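PDB 5B7W: cyclic di-GMP-binding protein XC_3703 from Xanthomonas campestris pv. campestris, which binds the second messenger cyclic di-GMP and regulates virulence and biofilm formation, promoting target-gene binding by a LysR-type transcriptional regulator when the messenger is absent. Local coordinates for residues Val6-Val10 / Val96-Ile100; Glu14-Ala18 / Arg67-Ile73; Arg29-Val35 / Gln56-Met60. All blocks are in the same frame, centred on the assembly; numbering follows the deposited sequence.

Interaction 1. Residues Val6-Val10 / Val96-Ile100; sequences VISEV and VKQGI
Val10 overlaps the start of the facing segment with one methyl. Val10 CG2 packs against Val96 CG1 at 4.0 Å and against the CG methylene of Gln98. Both side chains cross the valine at roughly a right angle. At the far end of the contact, the end of Ile100 meets Val6. Ile100 CG1 lies anti to the carbonyl carbon (chi1 -58°). Ile100 CD1 then lies 3.4 Å from Val6 O and also touches Val6 CG1. Ser8 sits between these apolar ends, with CB against Ile100 CG1.

The segments run antiparallel and share one direct hydrogen bond. Gly99 N donates to Ser8 O over 2.6 Å, nearly straight (179°) and in the carbonyl plane. The CA of Gln98 also leans on this oxygen. The protein has two domains of RRM-like topology, and these segments are the two connections between them. One leaves strand 3-7 of the first sheet. The other follows strand 90-96 of the second and leads to helix 102-114, where Ala105 and Leu108 receive Ile100.

Water fills in beside the single direct bond. One water donates to both Ser8 OG and Lys97 O, while Ser8 OG is also hydrogen-bonded to Pro153 O. A second water accepts from Val10 N at 2.8 Å and lies within hydrogen-bonding distance of Gln98 OE1. The amide of Gln98 is steadied from its other end: NE2 donates to Val96 O at 2.7 Å, with that oxygen close to the amide plane.

Interaction 2. Residues Glu14-Ala18 / Arg67-Ile73; sequences ELTNA and RLLARGI
Glu14 and Arg71 cross at about a right angle on one flank of a helix pair, and Leu15 and Leu68 lie side by side on another. The helices are 12-26 and 54-70, the two that cover one side of the four-stranded sheet in this RRM-like domain. Ala18 lies between the polar and apolar pairs. Its small side chain lets the backbones come close, with Ala18 CA 5.0 Å from Arg67 CA.

The salt bridge uses one carboxylate oxygen. Arg71 NE donates to Glu14 OE1 over 2.8 Å, on the syn side but 28° out of the carboxylate plane. The oxygen lies at the guanidinium edge, near its plane. Arg71 NH2 adds a weak bond to the same atom at 3.3 Å. The two flat groups are inclined by 47°, so they do not form a flat two-oxygen pairing. Bends at chi2 and chi3 fold the arginine chain back, and CB, CG and CD all lie close to Glu14 OE1.

On the apolar flank, Leu15 and Leu68 point the same way, and Leu15 CD1 meets Leu68 CD2 at 3.7 Å. Leu68 CD2 also touches Ala18 CB. Leu15 continues to Leu41 of strand 38-42. Ile73 comes in from beyond the helix end, placing CD1 by the backbone N and CA of Leu15. Arg67 uses only its inner carbons here, against Ala18 O, while its NE forms a salt bridge with Glu25.

A Schellman motif with Gly72 as its C-prime residue ends helix 54-70 and turns the chain toward Ile73. Gly72 N bonds to Leu69 O, and Ile73 N reaches Leu68 O at 3.0 Å, from the opposite face of that carbonyl to Arg71 N.

Interaction 3. Residues Arg29-Val35 / Gln56-Met60; sequences RFDFKGV and QVKQM
Phe32 puts the far end of its ring against three residues of the helix. Phe32 CZ lies 3.8 Å from Gln56 O, which meets the ring at its edge, near the ring plane. Phe32 CZ is also 4.0 Å from Met60 CG. Gln59 OE1 comes near the same carbon obliquely. Met60 SD stands obliquely, 5.5 Å from the centroid of the Phe32 ring, in a Met-aromatic contact. The side chains of Gln56 and Gln59 run past the ring in the opposite sense, with their amide planes inclined to it by 22° and 30°.

A polar cluster lies beside the ring. Gln59 NE2 gives a weak hydrogen bond to Asp31 OD2 at 3.0 Å, with carboxylate and amide planes almost perpendicular. Arg29 crosses the Gln59 chain obliquely and meets Gln59 CB with its guanidinium edge. Apart from this cluster, Val35 CG1 lies 3.7 Å from Gln56 NE2.

The contact joins helix 54-70 of the RRM-like domain to the loop between helix 12-26 and strand 38-42. The loop packs on the early turns of the helix. Leu26 and Ala37 touch both Phe32 and Met60, extending the apolar patch.

Further out, other groups set the polar ends. Asp31 CG sits between its backbone N and carbonyl carbon (chi1 55°), which brings Asp31 OD1 against one face of the Arg29 guanidinium. Arg29 NH1 is 3.0 Å from Asp31 OD2, but that oxygen lies well out of the guanidinium plane, so this pair acts through charge alone. Gln56 OE1 is hydrogen-bonded to Ser53 OG, which helps fix the amide whose NE2 faces Val35.

The three contacts are nested along the chain: interaction 3 lies inside the loop closed by interaction 2, and that inside the loop closed by interaction 1. Interactions 1 and 2 have centres about 15 Å apart and touch directly. Val10 CG1 packs on Ile73 CD1 at 3.7 Å, and Val96 CG2 meets Leu15 CD1 at 4.0 Å, so the inter-domain connections pack on Leu15 of helix 12-26 and on Ile73, just past the end of helix 54-70. Interactions 2 and 3 share helix 54-70, with nearest atoms about 7 Å apart. Interaction 1 is nearest the probable cyclic di-GMP site: the side chains of Val6 and Arg135, a ligand-binding residue by similarity, are about 11 Å apart.

Interaction 1. Residues Val6-Val10 / Val96-Ile100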
loop_
_atom_site.group_PDB
_atom_site.type_symbol
_atom_site.label_atom_id
_atom_site.label_comp_id
_atom_site.label_asym_id
_atom_site.label_seq_id
_atom_site.Cartn_x
_atom_site.Cartn_y
_atom_site.Cartn_z
ATOM N N VAL A 6 7.799 12.003 5.079
ATOM C CA VAL A 6 7.316 10.635 5.218
ATOM C C VAL A 6 6.116 10.484 4.294
ATOM O O VAL A 6 5.104 11.174 4.461
ATOM C CB VAL A 6 6.942 10.314 6.671
ATOM C CG1 VAL A 6 6.542 8.850 6.804
ATOM C CG2 VAL A 6 8.095 10.646 7.603
ATOM N N ILE A 7 6.232 9.598 3.309
ATOM C CA ILE A 7 5.186 9.418 2.315
ATOM C C ILE A 7 4.746 7.963 2.311
ATOM O O ILE A 7 5.416 7.075 2.848
ATOM C CB ILE A 7 5.635 9.845 0.903
ATOM C CG1 ILE A 7 6.764 8.938 0.404
ATOM C CG2 ILE A 7 6.070 11.301 0.896
ATOM C CD1 ILE A 7 7.249 9.280 -0.988
ATOM N N SER A 8 3.590 7.729 1.694
ATOM C CA SER A 8 3.058 6.384 1.470
ATOM C C SER A 8 2.463 6.399 0.065
ATOM O O SER A 8 1.287 6.725 -0.121
ATOM C CB SER A 8 2.029 5.998 2.521
ATOM O OG SER A 8 1.674 4.633 2.389
ATOM N N GLU A 9 3.287 6.057 -0.919
ATOM C CA GLU A 9 2.912 6.178 -2.318
ATOM C C GLU A 9 3.210 4.884 -3.058
ATOM O O GLU A 9 4.106 4.123 -2.686
ATOM C CB GLU A 9 3.648 7.342 -2.991
ATOM C CG GLU A 9 3.276 8.704 -2.433
ATOM C CD GLU A 9 3.973 9.838 -3.154
ATOM O OE1 GLU A 9 4.854 9.560 -3.996
ATOM O OE2 GLU A 9 3.638 11.010 -2.881
ATOM N N VAL A 10 2.438 4.651 -4.115
ATOM C CA VAL A 10 2.612 3.508 -5.000
ATOM C C VAL A 10 2.749 4.038 -6.419
ATOM O O VAL A 10 1.942 4.866 -6.855
ATOM C CB VAL A 10 1.430 2.523 -4.900
ATOM C CG1 VAL A 10 1.625 1.358 -5.856
ATOM C CG2 VAL A 10 1.268 2.029 -3.470
ATOM N N VAL A 96 -5.988 -0.002 -2.810
ATOM C CA VAL A 96 -4.554 0.250 -2.750
ATOM C C VAL A 96 -4.339 1.556 -1.998
ATOM O O VAL A 96 -4.393 2.641 -2.587
ATOM C CB VAL A 96 -3.930 0.297 -4.158
ATOM C CG1 VAL A 96 -2.423 0.485 -4.065
ATOM C CG2 VAL A 96 -4.266 -0.972 -4.926
ATOM N N LYS A 97 -4.109 1.457 -0.691
ATOM C CA LYS A 97 -4.007 2.643 0.150
ATOM C C LYS A 97 -2.761 3.446 -0.203
ATOM O O LYS A 97 -1.663 2.893 -0.325
ATOM C CB LYS A 97 -3.979 2.248 1.626
ATOM C CG LYS A 97 -5.246 1.562 2.116
ATOM C CD LYS A 97 -5.100 1.098 3.558
ATOM C CE LYS A 97 -3.889 0.195 3.737
ATOM N NZ LYS A 97 -3.726 -0.255 5.148
ATOM N N GLN A 98 -2.941 4.754 -0.381
ATOM C CA GLN A 98 -1.858 5.683 -0.667
ATOM C C GLN A 98 -2.105 6.977 0.093
ATOM O O GLN A 98 -3.253 7.369 0.323
ATOM C CB GLN A 98 -1.732 5.976 -2.172
ATOM C CG GLN A 98 -1.668 4.737 -3.052
ATOM C CD GLN A 98 -2.360 4.924 -4.387
ATOM O OE1 GLN A 98 -1.795 5.496 -5.319
ATOM N NE2 GLN A 98 -3.596 4.442 -4.484
ATOM N N GLY A 99 -1.017 7.640 0.478
ATOM C CA GLY A 99 -1.118 8.865 1.247
ATOM C C GLY A 99 -1.336 8.604 2.723
ATOM O O GLY A 99 -1.901 7.573 3.098
ATOM N N ILE A 100 -0.895 9.524 3.573
ATOM C CA ILE A 100 -1.012 9.372 5.018
ATOM C C ILE A 100 -2.146 10.268 5.496
ATOM O O ILE A 100 -2.008 11.496 5.540
ATOM C CB ILE A 100 0.305 9.693 5.735
ATOM C CG1 ILE A 100 1.420 8.781 5.218
ATOM C CG2 ILE A 100 0.144 9.523 7.237
ATOM C CD1 ILE A 100 2.777 9.072 5.819
HETATM O O HOH W 1 1.173 3.069 0.275
HETATM O O HOH W 2 0.476 6.667 -4.536
HETATM O O HOH W 3 -0.230 5.671 -7.590
#

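Interaction 2. Residues Glu14-Ala18 / Arg67-Ile73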
loop_
_atom_site.group_PDB
_atom_site.type_symbol
_atom_site.label_atom_id
_atom_site.label_comp_id
_atom_site.label_asym_id
_atom_site.label_seq_id
_atom_site.Cartn_x
_atom_site.Cartn_y
_atom_site.Cartn_z
ATOM N N GLU A 14 3.695 0.857 -12.171
ATOM C CA GLU A 14 3.956 -0.479 -11.646
ATOM C C GLU A 14 2.689 -1.103 -11.077
ATOM O O GLU A 14 2.492 -2.321 -11.168
ATOM C CB GLU A 14 5.057 -0.425 -10.587
ATOM C CG GLU A 14 6.414 0.037 -11.108
ATOM C CD GLU A 14 7.153 -1.029 -11.907
ATOM O OE1 GLU A 14 6.523 -2.018 -12.340
ATOM O OE2 GLU A 14 8.378 -0.875 -12.100
ATOM N N LEU A 15 1.816 -0.284 -10.485
ATOM C CA LEU A 15 0.516 -0.786 -10.053
ATOM C C LEU A 15 -0.290 -1.290 -11.243
ATOM O O LEU A 15 -0.975 -2.315 -11.149
ATOM C CB LEU A 15 -0.249 0.307 -9.306
ATOM C CG LEU A 15 -1.669 -0.038 -8.851
ATOM C CD1 LEU A 15 -1.674 -1.286 -7.982
ATOM C CD2 LEU A 15 -2.297 1.134 -8.114
ATOM N N THR A 16 -0.208 -0.587 -12.374
ATOM C CA THR A 16 -0.887 -1.039 -13.583
ATOM C C THR A 16 -0.231 -2.295 -14.145
ATOM O O THR A 16 -0.925 -3.221 -14.584
ATOM C CB THR A 16 -0.891 0.076 -14.630
ATOM O OG1 THR A 16 -1.545 1.233 -14.095
ATOM C CG2 THR A 16 -1.617 -0.371 -15.890
ATOM N N ASN A 17 1.104 -2.346 -14.140
ATOM C CA ASN A 17 1.803 -3.525 -14.638
ATOM C C ASN A 17 1.452 -4.763 -13.824
ATOM O O ASN A 17 1.215 -5.838 -14.388
ATOM C CB ASN A 17 3.313 -3.289 -14.626
ATOM C CG ASN A 17 3.815 -2.650 -15.905
ATOM O OD1 ASN A 17 5.021 -2.498 -16.104
ATOM N ND2 ASN A 17 2.892 -2.275 -16.782
ATOM N N ALA A 18 1.406 -4.630 -12.495
ATOM C CA ALA A 18 1.106 -5.779 -11.646
ATOM C C ALA A 18 -0.286 -6.332 -11.929
ATOM O O ALA A 18 -0.483 -7.553 -11.956
ATOM C CB ALA A 18 1.241 -5.393 -10.174
ATOM N N ARG A 67 2.184 -10.586 -7.669
ATOM C CA ARG A 67 2.429 -9.656 -8.766
ATOM C C ARG A 67 2.828 -8.279 -8.248
ATOM O O ARG A 67 3.771 -7.667 -8.762
ATOM C CB ARG A 67 1.195 -9.557 -9.663
ATOM C CG ARG A 67 0.912 -10.810 -10.480
ATOM C CD ARG A 67 2.159 -11.289 -11.207
ATOM N NE ARG A 67 2.743 -12.464 -10.565
ATOM C CZ ARG A 67 4.032 -12.783 -10.621
ATOM N NH1 ARG A 67 4.881 -12.011 -11.285
ATOM N NH2 ARG A 67 4.473 -13.873 -10.006
ATOM N N LEU A 68 2.124 -7.779 -7.231
ATOM C CA LEU A 68 2.449 -6.469 -6.674
ATOM C C LEU A 68 3.844 -6.465 -6.062
ATOM O O LEU A 68 4.625 -5.531 -6.276
ATOM C CB LEU A 68 1.400 -6.070 -5.637
ATOM C CG LEU A 68 0.024 -5.692 -6.189
ATOM C CD1 LEU A 68 -1.015 -5.693 -5.084
ATOM C CD2 LEU A 68 0.081 -4.335 -6.865
ATOM N N LEU A 69 4.173 -7.508 -5.297
ATOM C CA LEU A 69 5.517 -7.622 -4.741
ATOM C C LEU A 69 6.562 -7.699 -5.846
ATOM O O LEU A 69 7.633 -7.092 -5.741
ATOM C CB LEU A 69 5.605 -8.844 -3.827
ATOM C CG LEU A 69 4.802 -8.766 -2.527
ATOM C CD1 LEU A 69 4.618 -10.143 -1.913
ATOM C CD2 LEU A 69 5.476 -7.825 -1.541
ATOM N N ALA A 70 6.257 -8.427 -6.926
ATOM C CA ALA A 70 7.197 -8.562 -8.035
ATOM C C ALA A 70 7.512 -7.230 -8.698
ATOM O O ALA A 70 8.553 -7.109 -9.354
ATOM C CB ALA A 70 6.648 -9.540 -9.075
ATOM N N ARG A 71 6.643 -6.231 -8.554
ATOM C CA ARG A 71 6.904 -4.896 -9.071
ATOM C C ARG A 71 7.337 -3.929 -7.973
ATOM O O ARG A 71 7.227 -2.711 -8.148
ATOM C CB ARG A 71 5.675 -4.360 -9.809
ATOM C CG ARG A 71 5.206 -5.239 -10.965
ATOM C CD ARG A 71 6.374 -5.796 -11.772
ATOM N NE ARG A 71 7.085 -4.760 -12.515
ATOM C CZ ARG A 71 8.210 -4.968 -13.193
ATOM N NH1 ARG A 71 8.758 -6.176 -13.217
ATOM N NH2 ARG A 71 8.790 -3.968 -13.841
ATOM N N GLY A 72 7.819 -4.452 -6.847
ATOM C CA GLY A 72 8.390 -3.624 -5.803
ATOM C C GLY A 72 7.400 -2.933 -4.896
ATOM O O GLY A 72 7.776 -1.987 -4.199
ATOM N N ILE A 73 6.147 -3.378 -4.868
ATOM C CA ILE A 73 5.106 -2.734 -4.075
ATOM C C ILE A 73 4.922 -3.504 -2.776
ATOM O O ILE A 73 4.712 -4.723 -2.789
ATOM C CB ILE A 73 3.785 -2.646 -4.858
ATOM C CG1 ILE A 73 3.987 -1.833 -6.137
ATOM C CG2 ILE A 73 2.695 -2.030 -3.995
ATOM C CD1 ILE A 73 2.809 -1.874 -7.083
#

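Interaction 3. Residues Arg29-Val35 / Gln56-Met60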
loop_
_atom_site.group_PDB
_atom_site.type_symbol
_atom_site.label_atom_id
_atom_site.label_comp_id
_atom_site.label_asym_id
_atom_site.label_seq_id
_atom_site.Cartn_x
_atom_site.Cartn_y
_atom_site.Cartn_z
ATOM N N ARG A 29 -3.229 -20.302 -16.020
ATOM C CA ARG A 29 -3.492 -21.242 -14.940
ATOM C C ARG A 29 -4.586 -22.218 -15.352
ATOM O O ARG A 29 -5.615 -21.815 -15.905
ATOM C CB ARG A 29 -3.882 -20.501 -13.663
ATOM C CG ARG A 29 -2.686 -20.062 -12.834
ATOM C CD ARG A 29 -2.540 -20.927 -11.596
ATOM N NE ARG A 29 -3.300 -20.390 -10.472
ATOM C CZ ARG A 29 -3.776 -21.121 -9.469
ATOM N NH1 ARG A 29 -3.580 -22.433 -9.449
ATOM N NH2 ARG A 29 -4.455 -20.542 -8.489
ATOM N N PHE A 30 -4.359 -23.503 -15.071
ATOM C CA PHE A 30 -5.243 -24.544 -15.583
ATOM C C PHE A 30 -6.573 -24.577 -14.844
ATOM O O PHE A 30 -7.589 -24.968 -15.426
ATOM C CB PHE A 30 -4.556 -25.909 -15.495
ATOM C CG PHE A 30 -3.236 -25.979 -16.217
ATOM C CD1 PHE A 30 -2.936 -25.094 -17.241
ATOM C CD2 PHE A 30 -2.294 -26.933 -15.867
ATOM C CE1 PHE A 30 -1.722 -25.159 -17.900
ATOM C CE2 PHE A 30 -1.079 -27.003 -16.523
ATOM C CZ PHE A 30 -0.793 -26.114 -17.541
ATOM N N ASP A 31 -6.592 -24.183 -13.571
ATOM C CA ASP A 31 -7.825 -24.182 -12.794
ATOM C C ASP A 31 -8.715 -22.982 -13.093
ATOM O O ASP A 31 -9.819 -22.899 -12.544
ATOM C CB ASP A 31 -7.508 -24.236 -11.297
ATOM C CG ASP A 31 -6.571 -23.131 -10.858
ATOM O OD1 ASP A 31 -5.873 -22.559 -11.722
ATOM O OD2 ASP A 31 -6.530 -22.836 -9.644
ATOM N N PHE A 32 -8.264 -22.054 -13.938
ATOM C CA PHE A 32 -9.101 -20.974 -14.441
ATOM C C PHE A 32 -9.433 -21.163 -15.917
ATOM O O PHE A 32 -9.733 -20.190 -16.616
ATOM C CB PHE A 32 -8.430 -19.623 -14.199
ATOM C CG PHE A 32 -8.424 -19.206 -12.756
ATOM C CD1 PHE A 32 -7.452 -19.678 -11.888
ATOM C CD2 PHE A 32 -9.396 -18.351 -12.264
ATOM C CE1 PHE A 32 -7.448 -19.301 -10.557
ATOM C CE2 PHE A 32 -9.397 -17.970 -10.935
ATOM C CZ PHE A 32 -8.421 -18.446 -10.080
ATOM N N LYS A 33 -9.370 -22.403 -16.396
ATOM C CA LYS A 33 -9.752 -22.750 -17.760
ATOM C C LYS A 33 -11.163 -22.264 -18.066
ATOM O O LYS A 33 -12.119 -22.602 -17.359
ATOM C CB LYS A 33 -9.637 -24.270 -17.959
ATOM C CG LYS A 33 -10.733 -25.134 -17.302
ATOM C CD LYS A 33 -10.672 -25.110 -15.776
ATOM C CE LYS A 33 -11.875 -25.782 -15.136
ATOM N NZ LYS A 33 -12.096 -25.296 -13.743
ATOM N N GLY A 34 -11.284 -21.426 -19.094
ATOM C CA GLY A 34 -12.562 -20.854 -19.483
ATOM C C GLY A 34 -13.361 -20.236 -18.351
ATOM O O GLY A 34 -14.558 -19.969 -18.500
ATOM N N VAL A 35 -12.711 -20.007 -17.214
ATOM C CA VAL A 35 -13.369 -19.490 -16.021
ATOM C C VAL A 35 -13.394 -17.972 -16.098
ATOM O O VAL A 35 -12.363 -17.334 -16.339
ATOM C CB VAL A 35 -12.650 -19.969 -14.748
ATOM C CG1 VAL A 35 -13.029 -19.100 -13.560
ATOM C CG2 VAL A 35 -12.980 -21.428 -14.468
ATOM N N GLN A 56 -11.888 -19.114 -5.339
ATOM C CA GLN A 56 -11.137 -18.672 -6.508
ATOM C C GLN A 56 -10.660 -17.233 -6.360
ATOM O O GLN A 56 -9.588 -16.884 -6.868
ATOM C CB GLN A 56 -11.986 -18.835 -7.767
ATOM C CG GLN A 56 -12.052 -20.263 -8.280
ATOM C CD GLN A 56 -13.112 -20.453 -9.343
ATOM O OE1 GLN A 56 -14.261 -20.044 -9.172
ATOM N NE2 GLN A 56 -12.731 -21.073 -10.454
ATOM N N VAL A 57 -11.431 -16.387 -5.675
ATOM C CA VAL A 57 -10.953 -15.043 -5.373
ATOM C C VAL A 57 -9.794 -15.107 -4.385
ATOM O O VAL A 57 -8.825 -14.345 -4.494
ATOM C CB VAL A 57 -12.102 -14.163 -4.849
ATOM C CG1 VAL A 57 -11.569 -12.826 -4.350
ATOM C CG2 VAL A 57 -13.141 -13.943 -5.934
ATOM N N LYS A 58 -9.868 -16.023 -3.415
ATOM C CA LYS A 58 -8.760 -16.208 -2.482
ATOM C C LYS A 58 -7.487 -16.611 -3.215
ATOM O O LYS A 58 -6.393 -16.152 -2.870
ATOM C CB LYS A 58 -9.124 -17.255 -1.428
ATOM C CG LYS A 58 -8.145 -17.324 -0.266
ATOM C CD LYS A 58 -7.976 -18.747 0.245
ATOM C CE LYS A 58 -9.161 -19.190 1.085
ATOM N NZ LYS A 58 -8.917 -20.522 1.706
ATOM N N GLN A 59 -7.611 -17.474 -4.228
ATOM C CA GLN A 59 -6.463 -17.793 -5.070
ATOM C C GLN A 59 -5.946 -16.548 -5.780
ATOM O O GLN A 59 -4.735 -16.305 -5.832
ATOM C CB GLN A 59 -6.838 -18.866 -6.092
ATOM C CG GLN A 59 -7.119 -20.232 -5.512
ATOM C CD GLN A 59 -7.460 -21.242 -6.586
ATOM O OE1 GLN A 59 -8.399 -21.048 -7.360
ATOM N NE2 GLN A 59 -6.692 -22.322 -6.648
ATOM N N MET A 60 -6.858 -15.749 -6.341
ATOM C CA MET A 60 -6.447 -14.537 -7.043
ATOM C C MET A 60 -5.751 -13.555 -6.112
ATOM O O MET A 60 -4.866 -12.811 -6.547
ATOM C CB MET A 60 -7.654 -13.872 -7.702
ATOM C CG MET A 60 -8.280 -14.676 -8.830
ATOM S SD MET A 60 -9.366 -13.656 -9.837
ATOM C CE MET A 60 -10.708 -13.419 -8.685
#